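Local atomic coordinates of Cap5O (Staphylococcus aureus, PDB entry 3OJO), a protein that binds NAD and probably oxidises UDP-N-acetyl-mannosamine, acting as a sugar-nucleotide dehydrogenase in capsular polysaccharide biosynthesis. Residues 245-250 with 258-263; 300-305 with 377-382; 406-411 with 417-422; 307-312 with 423-428. All coordinates share one frame; numbering follows the deposited sequence.

Interaction 1 (245-250 with 258-263); sequences DVIEMA and IHQPGP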
loop_
_atom_site.group_PDB
_atom_site.type_symbol
_atom_site.label_atom_id
_atom_site.label_comp_id
_atom_site.label_asym_id
_atom_site.label_seq_id
_atom_site.Cartn_x
_atom_site.Cartn_y
_atom_site.Cartn_z
ATOM N N ASP B 245 3.252 -15.836 8.097
ATOM C CA ASP B 245 2.542 -16.898 7.386
ATOM C C ASP B 245 1.303 -16.375 6.702
ATOM O O ASP B 245 0.990 -16.800 5.581
ATOM C CB ASP B 245 2.185 -18.029 8.353
ATOM C CG ASP B 245 3.395 -18.832 8.799
ATOM O OD1 ASP B 245 4.395 -18.862 8.053
ATOM O OD2 ASP B 245 3.330 -19.450 9.880
ATOM N N VAL B 246 0.614 -15.430 7.351
ATOM C CA VAL B 246 -0.577 -14.806 6.790
ATOM C C VAL B 246 -0.223 -13.807 5.666
ATOM O O VAL B 246 -0.907 -13.786 4.633
ATOM C CB VAL B 246 -1.483 -14.232 7.899
ATOM C CG1 VAL B 246 -2.750 -13.636 7.307
ATOM C CG2 VAL B 246 -1.852 -15.329 8.895
ATOM N N ILE B 247 0.864 -13.006 5.831
ATOM C CA ILE B 247 1.294 -12.099 4.748
ATOM C C ILE B 247 1.572 -12.955 3.483
ATOM O O ILE B 247 1.006 -12.672 2.425
ATOM C CB ILE B 247 2.475 -11.176 5.150
ATOM C CG1 ILE B 247 2.019 -10.143 6.199
ATOM C CG2 ILE B 247 3.111 -10.468 3.906
ATOM C CD1 ILE B 247 3.146 -9.438 6.949
ATOM N N GLU B 248 2.337 -14.059 3.641
ATOM C CA GLU B 248 2.692 -15.026 2.592
ATOM C C GLU B 248 1.445 -15.620 1.941
ATOM O O GLU B 248 1.372 -15.712 0.719
ATOM C CB GLU B 248 3.628 -16.109 3.165
ATOM C CG GLU B 248 4.044 -17.205 2.192
ATOM C CD GLU B 248 4.927 -18.289 2.792
ATOM O OE1 GLU B 248 4.606 -18.784 3.899
ATOM O OE2 GLU B 248 5.947 -18.639 2.155
ATOM N N MET B 249 0.442 -15.946 2.763
ATOM C CA MET B 249 -0.850 -16.446 2.331
ATOM C C MET B 249 -1.571 -15.381 1.473
ATOM O O MET B 249 -1.812 -15.626 0.292
ATOM C CB MET B 249 -1.679 -16.853 3.567
ATOM C CG MET B 249 -2.976 -17.611 3.249
ATOM S SD MET B 249 -2.743 -19.175 2.359
ATOM C CE MET B 249 -1.742 -20.113 3.585
ATOM N N ALA B 250 -1.841 -14.180 2.050
ATOM C CA ALA B 250 -2.518 -13.039 1.415
ATOM C C ALA B 250 -1.852 -12.528 0.121
ATOM O O ALA B 250 -2.557 -12.116 -0.809
ATOM C CB ALA B 250 -2.655 -11.907 2.418
ATOM N N ILE B 258 1.526 -7.095 0.504
ATOM C CA ILE B 258 1.751 -6.703 1.913
ATOM C C ILE B 258 3.229 -6.749 2.267
ATOM O O ILE B 258 3.932 -7.706 1.944
ATOM C CB ILE B 258 0.830 -7.472 2.910
ATOM C CG1 ILE B 258 -0.642 -7.276 2.520
ATOM C CG2 ILE B 258 1.064 -7.025 4.356
ATOM C CD1 ILE B 258 -1.577 -8.320 2.951
ATOM N N HIS B 259 3.711 -5.677 2.864
ATOM C CA HIS B 259 5.121 -5.555 3.194
ATOM C C HIS B 259 5.504 -6.328 4.455
ATOM O O HIS B 259 4.659 -6.933 5.109
ATOM C CB HIS B 259 5.545 -4.061 3.251
ATOM C CG HIS B 259 5.386 -3.320 1.951
ATOM N ND1 HIS B 259 6.143 -2.184 1.670
ATOM C CD2 HIS B 259 4.575 -3.575 0.892
ATOM C CE1 HIS B 259 5.760 -1.793 0.461
ATOM N NE2 HIS B 259 4.803 -2.588 -0.037
ATOM N N GLN B 260 6.800 -6.320 4.776
ATOM C CA GLN B 260 7.345 -6.972 5.957
ATOM C C GLN B 260 7.314 -6.031 7.162
ATOM O O GLN B 260 7.637 -4.845 7.037
ATOM C CB GLN B 260 8.787 -7.464 5.709
ATOM C CG GLN B 260 8.896 -8.704 4.825
ATOM C CD GLN B 260 8.157 -9.905 5.385
ATOM O OE1 GLN B 260 7.141 -10.331 4.834
ATOM N NE2 GLN B 260 8.633 -10.449 6.507
ATOM N N PRO B 261 6.916 -6.541 8.346
ATOM C CA PRO B 261 6.959 -5.692 9.550
ATOM C C PRO B 261 8.399 -5.576 10.064
ATOM O O PRO B 261 9.292 -6.313 9.604
ATOM C CB PRO B 261 6.072 -6.436 10.544
ATOM C CG PRO B 261 6.116 -7.877 10.098
ATOM C CD PRO B 261 6.498 -7.926 8.658
ATOM N N GLY B 262 8.619 -4.661 11.004
ATOM C CA GLY B 262 9.943 -4.431 11.567
ATOM C C GLY B 262 9.953 -3.603 12.835
ATOM O O GLY B 262 8.911 -3.356 13.440
ATOM N N PRO B 263 11.138 -3.136 13.244
ATOM C CA PRO B 263 11.237 -2.342 14.487
ATOM C C PRO B 263 10.853 -0.859 14.366
ATOM O O PRO B 263 10.902 -0.104 15.342
ATOM C CB PRO B 263 12.709 -2.509 14.871
ATOM C CG PRO B 263 13.428 -2.749 13.588
ATOM C CD PRO B 263 12.462 -3.367 12.626
#

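Interaction 2 (300-305 with 377-382); sequences AYVVDT and LVLILS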
loop_
_atom_site.group_PDB
_atom_site.type_symbol
_atom_site.label_atom_id
_atom_site.label_comp_id
_atom_site.label_asym_id
_atom_site.label_seq_id
_atom_site.Cartn_x
_atom_site.Cartn_y
_atom_site.Cartn_z
ATOM N N ALA B 300 8.744 1.442 20.827
ATOM C CA ALA B 300 8.105 1.207 22.137
ATOM C C ALA B 300 7.448 -0.192 22.220
ATOM O O ALA B 300 7.499 -0.825 23.281
ATOM C CB ALA B 300 7.081 2.296 22.430
ATOM N N TYR B 301 6.867 -0.673 21.099
ATOM C CA TYR B 301 6.258 -2.001 20.993
ATOM C C TYR B 301 7.327 -3.093 21.184
ATOM O O TYR B 301 7.078 -4.083 21.872
ATOM C CB TYR B 301 5.505 -2.161 19.643
ATOM C CG TYR B 301 4.896 -3.531 19.442
ATOM C CD1 TYR B 301 3.671 -3.858 20.007
ATOM C CD2 TYR B 301 5.577 -4.522 18.736
ATOM C CE1 TYR B 301 3.133 -5.133 19.872
ATOM C CE2 TYR B 301 5.042 -5.795 18.581
ATOM C CZ TYR B 301 3.821 -6.095 19.151
ATOM O OH TYR B 301 3.311 -7.358 18.998
ATOM N N VAL B 302 8.512 -2.906 20.568
ATOM C CA VAL B 302 9.666 -3.812 20.664
ATOM C C VAL B 302 10.194 -3.796 22.117
ATOM O O VAL B 302 10.430 -4.863 22.690
ATOM C CB VAL B 302 10.756 -3.450 19.610
ATOM C CG1 VAL B 302 12.079 -4.171 19.859
ATOM C CG2 VAL B 302 10.253 -3.731 18.198
ATOM N N VAL B 303 10.323 -2.591 22.714
ATOM C CA VAL B 303 10.771 -2.392 24.094
ATOM C C VAL B 303 9.807 -3.108 25.084
ATOM O O VAL B 303 10.275 -3.858 25.941
ATOM C CB VAL B 303 11.014 -0.881 24.417
ATOM C CG1 VAL B 303 11.237 -0.645 25.909
ATOM C CG2 VAL B 303 12.191 -0.321 23.610
ATOM N N ASP B 304 8.481 -2.927 24.918
ATOM C CA ASP B 304 7.464 -3.564 25.753
ATOM C C ASP B 304 7.531 -5.089 25.638
ATOM O O ASP B 304 7.381 -5.788 26.644
ATOM C CB ASP B 304 6.055 -3.028 25.408
ATOM C CG ASP B 304 4.910 -3.935 25.852
ATOM O OD1 ASP B 304 4.665 -4.026 27.082
ATOM O OD2 ASP B 304 4.289 -4.591 24.968
ATOM N N THR B 305 7.779 -5.602 24.423
ATOM C CA THR B 305 7.912 -7.045 24.176
ATOM C C THR B 305 9.189 -7.578 24.858
ATOM O O THR B 305 9.157 -8.655 25.462
ATOM C CB THR B 305 7.842 -7.339 22.677
ATOM O OG1 THR B 305 6.653 -6.752 22.143
ATOM C CG2 THR B 305 7.861 -8.815 22.371
ATOM N N LEU B 377 18.659 -12.228 26.529
ATOM C CA LEU B 377 18.024 -12.079 25.209
ATOM C C LEU B 377 18.898 -11.365 24.170
ATOM O O LEU B 377 19.497 -10.346 24.478
ATOM C CB LEU B 377 16.654 -11.358 25.363
ATOM C CG LEU B 377 15.947 -10.804 24.107
ATOM C CD1 LEU B 377 15.314 -11.911 23.254
ATOM C CD2 LEU B 377 14.934 -9.740 24.478
ATOM N N VAL B 378 18.963 -11.912 22.939
ATOM C CA VAL B 378 19.613 -11.282 21.770
ATOM C C VAL B 378 18.498 -10.646 20.922
ATOM O O VAL B 378 17.577 -11.331 20.453
ATOM C CB VAL B 378 20.565 -12.203 20.960
ATOM C CG1 VAL B 378 20.645 -11.793 19.485
ATOM C CG2 VAL B 378 21.957 -12.201 21.588
ATOM N N LEU B 379 18.553 -9.323 20.805
ATOM C CA LEU B 379 17.553 -8.557 20.083
ATOM C C LEU B 379 18.052 -8.162 18.695
ATOM O O LEU B 379 18.949 -7.326 18.586
ATOM C CB LEU B 379 17.121 -7.332 20.923
ATOM C CG LEU B 379 15.898 -6.538 20.466
ATOM C CD1 LEU B 379 14.647 -7.424 20.348
ATOM C CD2 LEU B 379 15.639 -5.372 21.398
ATOM N N ILE B 380 17.459 -8.755 17.636
ATOM C CA ILE B 380 17.845 -8.405 16.265
ATOM C C ILE B 380 16.974 -7.267 15.661
ATOM O O ILE B 380 15.783 -7.442 15.383
ATOM C CB ILE B 380 18.054 -9.616 15.335
ATOM C CG1 ILE B 380 18.785 -10.747 16.074
ATOM C CG2 ILE B 380 18.791 -9.173 14.060
ATOM C CD1 ILE B 380 19.166 -11.887 15.254
ATOM N N LEU B 381 17.611 -6.105 15.472
ATOM C CA LEU B 381 16.994 -4.863 15.004
ATOM C C LEU B 381 17.439 -4.383 13.624
ATOM O O LEU B 381 16.779 -3.500 13.070
ATOM C CB LEU B 381 17.163 -3.742 16.045
ATOM C CG LEU B 381 16.756 -4.017 17.482
ATOM C CD1 LEU B 381 17.100 -2.859 18.327
ATOM C CD2 LEU B 381 15.269 -4.353 17.597
ATOM N N SER B 382 18.507 -5.002 13.043
ATOM C CA SER B 382 19.014 -4.704 11.689
ATOM C C SER B 382 19.182 -5.973 10.869
ATOM O O SER B 382 19.515 -7.009 11.430
ATOM C CB SER B 382 20.327 -3.931 11.745
ATOM O OG SER B 382 20.143 -2.712 12.448
#

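Interaction 3 (406-411 with 417-422); sequences TKNVVK and VLYYNY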
loop_
_atom_site.group_PDB
_atom_site.type_symbol
_atom_site.label_atom_id
_atom_site.label_comp_id
_atom_site.label_asym_id
_atom_site.label_seq_id
_atom_site.Cartn_x
_atom_site.Cartn_y
_atom_site.Cartn_z
ATOM N N THR B 406 13.273 -8.983 15.048
ATOM C CA THR B 406 12.286 -8.029 14.552
ATOM C C THR B 406 12.389 -7.833 13.035
ATOM O O THR B 406 11.512 -7.191 12.454
ATOM C CB THR B 406 12.399 -6.682 15.314
ATOM O OG1 THR B 406 13.583 -6.007 14.927
ATOM C CG2 THR B 406 12.333 -6.841 16.807
ATOM N N LYS B 407 13.457 -8.376 12.405
ATOM C CA LYS B 407 13.746 -8.241 10.963
ATOM C C LYS B 407 13.598 -9.534 10.135
ATOM O O LYS B 407 13.608 -9.451 8.907
ATOM C CB LYS B 407 15.159 -7.632 10.741
ATOM C CG LYS B 407 15.324 -6.183 11.192
ATOM C CD LYS B 407 14.516 -5.174 10.354
ATOM C CE LYS B 407 15.092 -4.872 9.002
ATOM N NZ LYS B 407 14.387 -3.728 8.371
ATOM N N ASN B 408 13.466 -10.714 10.795
ATOM C CA ASN B 408 13.359 -12.043 10.161
ATOM C C ASN B 408 14.567 -12.306 9.220
ATOM O O ASN B 408 14.412 -12.730 8.068
ATOM C CB ASN B 408 11.992 -12.235 9.480
ATOM C CG ASN B 408 11.693 -13.646 9.042
ATOM O OD1 ASN B 408 12.023 -14.627 9.704
ATOM N ND2 ASN B 408 11.036 -13.778 7.913
ATOM N N VAL B 409 15.777 -12.011 9.739
ATOM C CA VAL B 409 17.052 -12.104 9.035
ATOM C C VAL B 409 17.761 -13.468 9.183
ATOM O O VAL B 409 18.383 -13.924 8.219
ATOM C CB VAL B 409 17.962 -10.868 9.327
ATOM C CG1 VAL B 409 18.522 -10.880 10.746
ATOM C CG2 VAL B 409 19.075 -10.729 8.300
ATOM N N VAL B 410 17.654 -14.116 10.365
ATOM C CA VAL B 410 18.293 -15.407 10.633
ATOM C C VAL B 410 17.658 -16.502 9.790
ATOM O O VAL B 410 16.458 -16.763 9.902
ATOM C CB VAL B 410 18.341 -15.782 12.133
ATOM C CG1 VAL B 410 19.302 -16.947 12.367
ATOM C CG2 VAL B 410 18.749 -14.592 12.986
ATOM N N LYS B 411 18.467 -17.130 8.936
ATOM C CA LYS B 411 17.976 -18.185 8.054
ATOM C C LYS B 411 18.452 -19.597 8.463
ATOM O O LYS B 411 17.881 -20.592 8.010
ATOM C CB LYS B 411 18.200 -17.832 6.569
ATOM C CG LYS B 411 17.459 -16.549 6.196
ATOM C CD LYS B 411 17.200 -16.364 4.709
ATOM C CE LYS B 411 16.270 -15.193 4.449
ATOM N NZ LYS B 411 16.791 -13.907 4.992
ATOM N N VAL B 417 19.257 -22.964 20.944
ATOM C CA VAL B 417 18.756 -21.587 20.893
ATOM C C VAL B 417 17.261 -21.535 20.554
ATOM O O VAL B 417 16.825 -22.173 19.591
ATOM C CB VAL B 417 19.598 -20.696 19.922
ATOM C CG1 VAL B 417 19.254 -19.222 20.083
ATOM C CG2 VAL B 417 21.107 -20.907 20.101
ATOM N N LEU B 418 16.486 -20.758 21.344
ATOM C CA LEU B 418 15.059 -20.525 21.107
ATOM C C LEU B 418 14.908 -19.288 20.204
ATOM O O LEU B 418 15.199 -18.169 20.637
ATOM C CB LEU B 418 14.305 -20.310 22.425
ATOM C CG LEU B 418 14.054 -21.537 23.290
ATOM C CD1 LEU B 418 13.789 -21.127 24.717
ATOM C CD2 LEU B 418 12.882 -22.344 22.773
ATOM N N TYR B 419 14.502 -19.503 18.940
ATOM C CA TYR B 419 14.345 -18.430 17.956
ATOM C C TYR B 419 12.905 -17.941 17.772
ATOM O O TYR B 419 12.013 -18.715 17.412
ATOM C CB TYR B 419 14.972 -18.807 16.600
ATOM C CG TYR B 419 14.768 -17.752 15.534
ATOM C CD1 TYR B 419 13.721 -17.850 14.624
ATOM C CD2 TYR B 419 15.619 -16.654 15.438
ATOM C CE1 TYR B 419 13.506 -16.865 13.663
ATOM C CE2 TYR B 419 15.420 -15.669 14.473
ATOM C CZ TYR B 419 14.359 -15.778 13.591
ATOM O OH TYR B 419 14.165 -14.829 12.624
ATOM N N TYR B 420 12.716 -16.625 17.902
ATOM C CA TYR B 420 11.425 -15.983 17.717
ATOM C C TYR B 420 11.451 -14.886 16.653
ATOM O O TYR B 420 12.468 -14.221 16.439
ATOM C CB TYR B 420 10.843 -15.471 19.043
ATOM C CG TYR B 420 10.672 -16.540 20.101
ATOM C CD1 TYR B 420 11.722 -16.883 20.950
ATOM C CD2 TYR B 420 9.442 -17.162 20.302
ATOM C CE1 TYR B 420 11.565 -17.851 21.942
ATOM C CE2 TYR B 420 9.269 -18.119 21.302
ATOM C CZ TYR B 420 10.336 -18.465 22.115
ATOM O OH TYR B 420 10.193 -19.418 23.092
ATOM N N ASN B 421 10.301 -14.732 15.990
ATOM C CA ASN B 421 9.944 -13.815 14.904
ATOM C C ASN B 421 8.875 -12.879 15.450
ATOM O O ASN B 421 8.513 -12.961 16.618
ATOM C CB ASN B 421 9.218 -14.666 13.836
ATOM C CG ASN B 421 10.027 -15.122 12.675
ATOM O OD1 ASN B 421 11.049 -14.534 12.327
ATOM N ND2 ASN B 421 9.514 -16.131 11.983
ATOM N N TYR B 422 8.259 -12.100 14.560
ATOM C CA TYR B 422 7.068 -11.326 14.860
ATOM C C TYR B 422 5.898 -12.304 14.668
ATOM O O TYR B 422 4.820 -12.121 15.225
ATOM C CB TYR B 422 6.945 -10.164 13.882
ATOM C CG TYR B 422 7.475 -8.844 14.391
ATOM C CD1 TYR B 422 7.210 -8.419 15.688
ATOM C CD2 TYR B 422 8.096 -7.949 13.534
ATOM C CE1 TYR B 422 7.628 -7.173 16.140
ATOM C CE2 TYR B 422 8.516 -6.700 13.973
ATOM C CZ TYR B 422 8.277 -6.313 15.275
ATOM O OH TYR B 422 8.702 -5.084 15.713
#

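Interaction 4 (307-312 with 423-428); sequences KQIIKA and GNIFNF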
loop_
_atom_site.group_PDB
_atom_site.type_symbol
_atom_site.label_atom_id
_atom_site.label_comp_id
_atom_site.label_asym_id
_atom_site.label_seq_id
_atom_site.Cartn_x
_atom_site.Cartn_y
_atom_site.Cartn_z
ATOM N N LYS B 307 10.823 -6.161 27.528
ATOM C CA LYS B 307 10.546 -6.082 28.973
ATOM C C LYS B 307 9.829 -7.348 29.485
ATOM O O LYS B 307 10.178 -7.854 30.550
ATOM C CB LYS B 307 9.729 -4.823 29.310
ATOM C CG LYS B 307 10.545 -3.529 29.244
ATOM C CD LYS B 307 9.956 -2.418 30.103
ATOM C CE LYS B 307 8.956 -1.540 29.389
ATOM N NZ LYS B 307 8.368 -0.534 30.311
ATOM N N GLN B 308 8.875 -7.880 28.693
ATOM C CA GLN B 308 8.119 -9.092 29.000
ATOM C C GLN B 308 8.970 -10.361 28.901
ATOM O O GLN B 308 8.751 -11.283 29.679
ATOM C CB GLN B 308 6.890 -9.202 28.095
ATOM C CG GLN B 308 5.755 -8.269 28.496
ATOM C CD GLN B 308 4.656 -8.233 27.463
ATOM O OE1 GLN B 308 4.349 -7.185 26.886
ATOM N NE2 GLN B 308 4.031 -9.370 27.205
ATOM N N ILE B 309 9.912 -10.428 27.935
ATOM C CA ILE B 309 10.803 -11.588 27.753
ATOM C C ILE B 309 11.750 -11.675 28.958
ATOM O O ILE B 309 11.924 -12.743 29.542
ATOM C CB ILE B 309 11.585 -11.523 26.400
ATOM C CG1 ILE B 309 10.627 -11.602 25.179
ATOM C CG2 ILE B 309 12.671 -12.612 26.323
ATOM C CD1 ILE B 309 11.196 -11.002 23.841
ATOM N N ILE B 310 12.334 -10.524 29.323
ATOM C CA ILE B 310 13.276 -10.341 30.415
ATOM C C ILE B 310 12.636 -10.542 31.799
ATOM O O ILE B 310 13.349 -10.828 32.758
ATOM C CB ILE B 310 14.058 -9.000 30.197
ATOM C CG1 ILE B 310 15.568 -9.226 30.030
ATOM C CG2 ILE B 310 13.719 -7.877 31.186
ATOM C CD1 ILE B 310 15.955 -9.946 28.745
ATOM N N LYS B 311 11.295 -10.417 31.886
ATOM C CA LYS B 311 10.509 -10.635 33.103
ATOM C C LYS B 311 10.423 -12.150 33.356
ATOM O O LYS B 311 10.696 -12.598 34.471
ATOM C CB LYS B 311 9.107 -10.009 32.959
ATOM C CG LYS B 311 8.156 -10.306 34.116
ATOM C CD LYS B 311 6.667 -10.297 33.705
ATOM C CE LYS B 311 6.240 -11.279 32.617
ATOM N NZ LYS B 311 6.608 -12.688 32.934
ATOM N N ALA B 312 10.082 -12.927 32.307
ATOM C CA ALA B 312 9.962 -14.385 32.344
ATOM C C ALA B 312 11.313 -15.100 32.537
ATOM O O ALA B 312 11.326 -16.282 32.896
ATOM C CB ALA B 312 9.289 -14.878 31.074
ATOM N N GLY B 423 6.146 -13.341 13.878
ATOM C CA GLY B 423 5.205 -14.403 13.594
ATOM C C GLY B 423 4.921 -15.328 14.756
ATOM O O GLY B 423 3.830 -15.867 14.829
ATOM N N ASN B 424 5.863 -15.539 15.677
ATOM C CA ASN B 424 5.620 -16.494 16.777
ATOM C C ASN B 424 5.986 -16.016 18.172
ATOM O O ASN B 424 5.991 -16.832 19.093
ATOM C CB ASN B 424 6.339 -17.813 16.487
ATOM C CG ASN B 424 7.837 -17.665 16.325
ATOM O OD1 ASN B 424 8.432 -18.202 15.401
ATOM N ND2 ASN B 424 8.468 -16.888 17.177
ATOM N N ILE B 425 6.316 -14.724 18.332
ATOM C CA ILE B 425 6.699 -14.185 19.639
ATOM C C ILE B 425 5.654 -14.424 20.766
ATOM O O ILE B 425 6.042 -14.645 21.917
ATOM C CB ILE B 425 7.314 -12.752 19.569
ATOM C CG1 ILE B 425 7.973 -12.298 20.895
ATOM C CG2 ILE B 425 6.337 -11.717 19.021
ATOM C CD1 ILE B 425 9.204 -13.102 21.335
ATOM N N PHE B 426 4.358 -14.478 20.406
ATOM C CA PHE B 426 3.234 -14.726 21.328
ATOM C C PHE B 426 3.326 -16.098 22.058
ATOM O O PHE B 426 2.699 -16.265 23.103
ATOM C CB PHE B 426 1.880 -14.590 20.594
ATOM C CG PHE B 426 1.726 -15.511 19.405
ATOM C CD1 PHE B 426 1.291 -16.822 19.568
ATOM C CD2 PHE B 426 2.024 -15.069 18.121
ATOM C CE1 PHE B 426 1.169 -17.674 18.472
ATOM C CE2 PHE B 426 1.884 -15.915 17.030
ATOM C CZ PHE B 426 1.470 -17.215 17.210
ATOM N N ASN B 427 4.099 -17.065 21.487
ATOM C CA ASN B 427 4.336 -18.407 22.041
ATOM C C ASN B 427 5.194 -18.323 23.296
ATOM O O ASN B 427 5.006 -19.115 24.218
ATOM C CB ASN B 427 5.031 -19.303 21.021
ATOM C CG ASN B 427 4.141 -19.808 19.923
ATOM O OD1 ASN B 427 2.908 -19.782 20.014
ATOM N ND2 ASN B 427 4.759 -20.336 18.869
ATOM N N PHE B 428 6.139 -17.370 23.324
ATOM C CA PHE B 428 7.004 -17.181 24.469
ATOM C C PHE B 428 6.180 -16.754 25.684
ATOM O O PHE B 428 6.213 -17.447 26.705
ATOM C CB PHE B 428 8.129 -16.174 24.165
ATOM C CG PHE B 428 9.151 -16.096 25.275
ATOM C CD1 PHE B 428 9.091 -15.090 26.228
ATOM C CD2 PHE B 428 10.151 -17.057 25.391
ATOM C CE1 PHE B 428 10.019 -15.037 27.268
ATOM C CE2 PHE B 428 11.085 -16.997 26.428
ATOM C CZ PHE B 428 11.017 -15.985 27.354
#

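Interaction 1 (245-250 with 258-263)
Ile258 meets helix 243-250 with both branches of its side chain. Its CG2 lies 3.7 Å from Ile247 CG1, and the two isoleucines cross obliquely, which brings their flanks together. The longer branch reaches further along the helix: chi1 of -56° turns CG1 opposite the carbonyl carbon, and CD1 at its end comes to 3.8 Å from Ala250 CB. Ile247 and Ala250 are three positions apart, so Ile258 spans neighbouring turns of one helix face. Its backbone takes part too, Ile258 O being 3.5 Å from Ile247 CG2, a plain van der Waals approach. His259 contributes chiefly through its carbonyl, whose O sits 3.5 Å from Ile247 CD1. Its CB points away from the helix, and its ring meets that of Tyr221 on the long helix 208-238. This is packing within the central domain of the UDP-glucose/GDP-mannose dehydrogenase family: after helix 243-250 the chain returns along the helix as an irregular loop, with Asn251 OD1 hydrogen-bonded to Ile258 N near the turn. The second subunit closes in here, its Met217 against Ala250 and its Tyr221 against Ile258. Further along, the exposed Gln260 is bent at chi2 (-59°), which carries its end back to the helix and leaves OE1 4.1 Å from Ile247 CG2. Pro261 CD and Ile247 CD1 meet end-on at 4.1 Å, while the same proline also rests on Leu244 of helix 243-250 and on Asn230 and Thr233 of helix 208-238.

Interaction 2 (300-305 with 377-382)
No flat group lies between Val302 and the two leucines it touches, Leu379 and Leu381. The ring of Tyr301, next to Val302 on the helix, has Thr305 OG1 over one face, 4.0 Å above the plane and displaced toward the rim, but this ring stays clear of segment 377-382. The contact itself is helix-on-sheet packing in the C-terminal, UDP-binding part of the enzyme, whose five-stranded parallel sheet has strand 377-380 at its middle, hydrogen-bonded to strands 317-321 and 402-405. Helix 286-312 packs against one face of that sheet. The alternation of the strand supports this: Leu377, Leu379 and, just beyond the strand end, Leu381 all point their CB toward the helix. Val302 answers with one methyl. Its chi1 of 168° sets CG1 trans to the backbone nitrogen, and that carbon lies 3.9 Å from Leu381 CD2 and 4.1 Å from Leu379 CD2. Relative to Leu379 the valine side chain is set at a slant, whereas Val302 and Leu381 run alongside one another, head to tail. Contact is therefore through methyl groups alone, and the buried area is modest at 94 Å². Ile340 of helix 336-346 touches both Val302 and Leu381, bringing a second helix to the same apolar patch. Within the helix, Thr305 OG1 donates to Tyr301 O at 2.7 Å with a C=O...donor angle of 151°, while Thr305 N reaches the same oxygen at 3.1 Å from the opposite face of the carbonyl plane.

Interaction 3 (406-411 with 417-422)
Tyr419 passes alongside Val410, the two side chains running in opposite directions. With chi1 at 177° the tyrosine is extended away from its own backbone nitrogen, and its ring reaches across to place CE2 3.7 Å from Val410 CB and 3.8 Å from Val410 CG2. The valine approaches obliquely. The hydroxyl at the far end of Tyr419 is hydrogen-bonded to Asp405 OD2, an oxygen that also bonds Val409 N and Val410 N; one carboxylate thus fixes both the ring end and the loop beside it. Tyr422 is less relaxed: its chi1 of -97° falls outside the usual staggered positions, yet it brings one ring face over Thr406 CA. Thr406 O is 3.4 Å from Tyr422 CE2, and Thr406 CB is 4.0 Å from Tyr422 OH. The polar ends of this pair look elsewhere, Tyr422 OH to Gly262 O and Thr406 OG1 to Ile380 O. Between the two tyrosines, Asn408 and Asn421 bring their amides together with planes 79° apart; both side chains also touch Leu244 of helix 243-250. Thr406 follows strand 402-405 and Tyr422 lies beyond strand 418-420, its parallel neighbour at the sheet edge. The arrangement is a helix-free crossover between adjacent parallel strands, whose first part packs beside the edge strand and its C-terminal end, in the Rossmann-like UDP-binding domain.

Interaction 4 (307-312 with 423-428)
Phe428 is swung toward helix 286-312: a chi1 of -172° holds the ring carbon CG on the far side of CB from the backbone nitrogen and sends the ring to Ile309. On the helix side, chi1 of -64° spreads the branches of Ile309 so that CG2 faces the phenylalanine while CG1 carries CD1 on toward Ile425. Phe428 CE1 does most of the touching: it is 3.6 Å from Ile309 CA, 3.7 Å from Ile309 CG2 and 3.9 Å from Ala312 CB. The ring takes Ile309 CA and Ala312 CB obliquely, and the two side chains, Ile309 and Phe428, cross at about a right angle. Here the C-terminal tail, having left edge strand 418-420 of the parallel sheet, folds back against the end of the helix that precedes that domain's first strand, 317-321. Residues 425-428 have helical backbone angles, and the tail is tightened by Phe428 N bonding to Ile425 O at 3.1 Å. That turn, with its bond from residue i+3 back to i, lets Ile425 and Phe428 both reach Ile309. Ile425 meets the far end of the isoleucine, its CD1 lying 3.8 Å from Ile309 CD1, again with the side chains nearly perpendicular. Phe404 of strand 402-405 touches both Ile309 and Ile425, tying this pair to the sheet. Tyr420, from strand 418-420, packs edge-to-face with the Phe428 ring.

How the interactions relate
Interaction 1 belongs to the central domain, whereas interactions 2, 3 and 4 gather about the five-stranded parallel sheet of the UDP-binding domain. Helix 286-312 serves both interactions 2 and 4, whose centres are 10 Å apart and whose segments alternate along the chain; interaction 3 is nested in the loop that interaction 4 closes. Interactions 2 and 3 share that sheet, their centres 11 Å apart. Interaction 1 precedes the others in sequence, yet its Pro263 packs on Val302 of interaction 2 and Lys407 of interaction 3. The central and UDP-binding domains therefore meet where interaction 1 touches interactions 2 and 3, away from the bound NAD, while interaction 4 stays about 6 Å from interaction 1 at its nearest atoms.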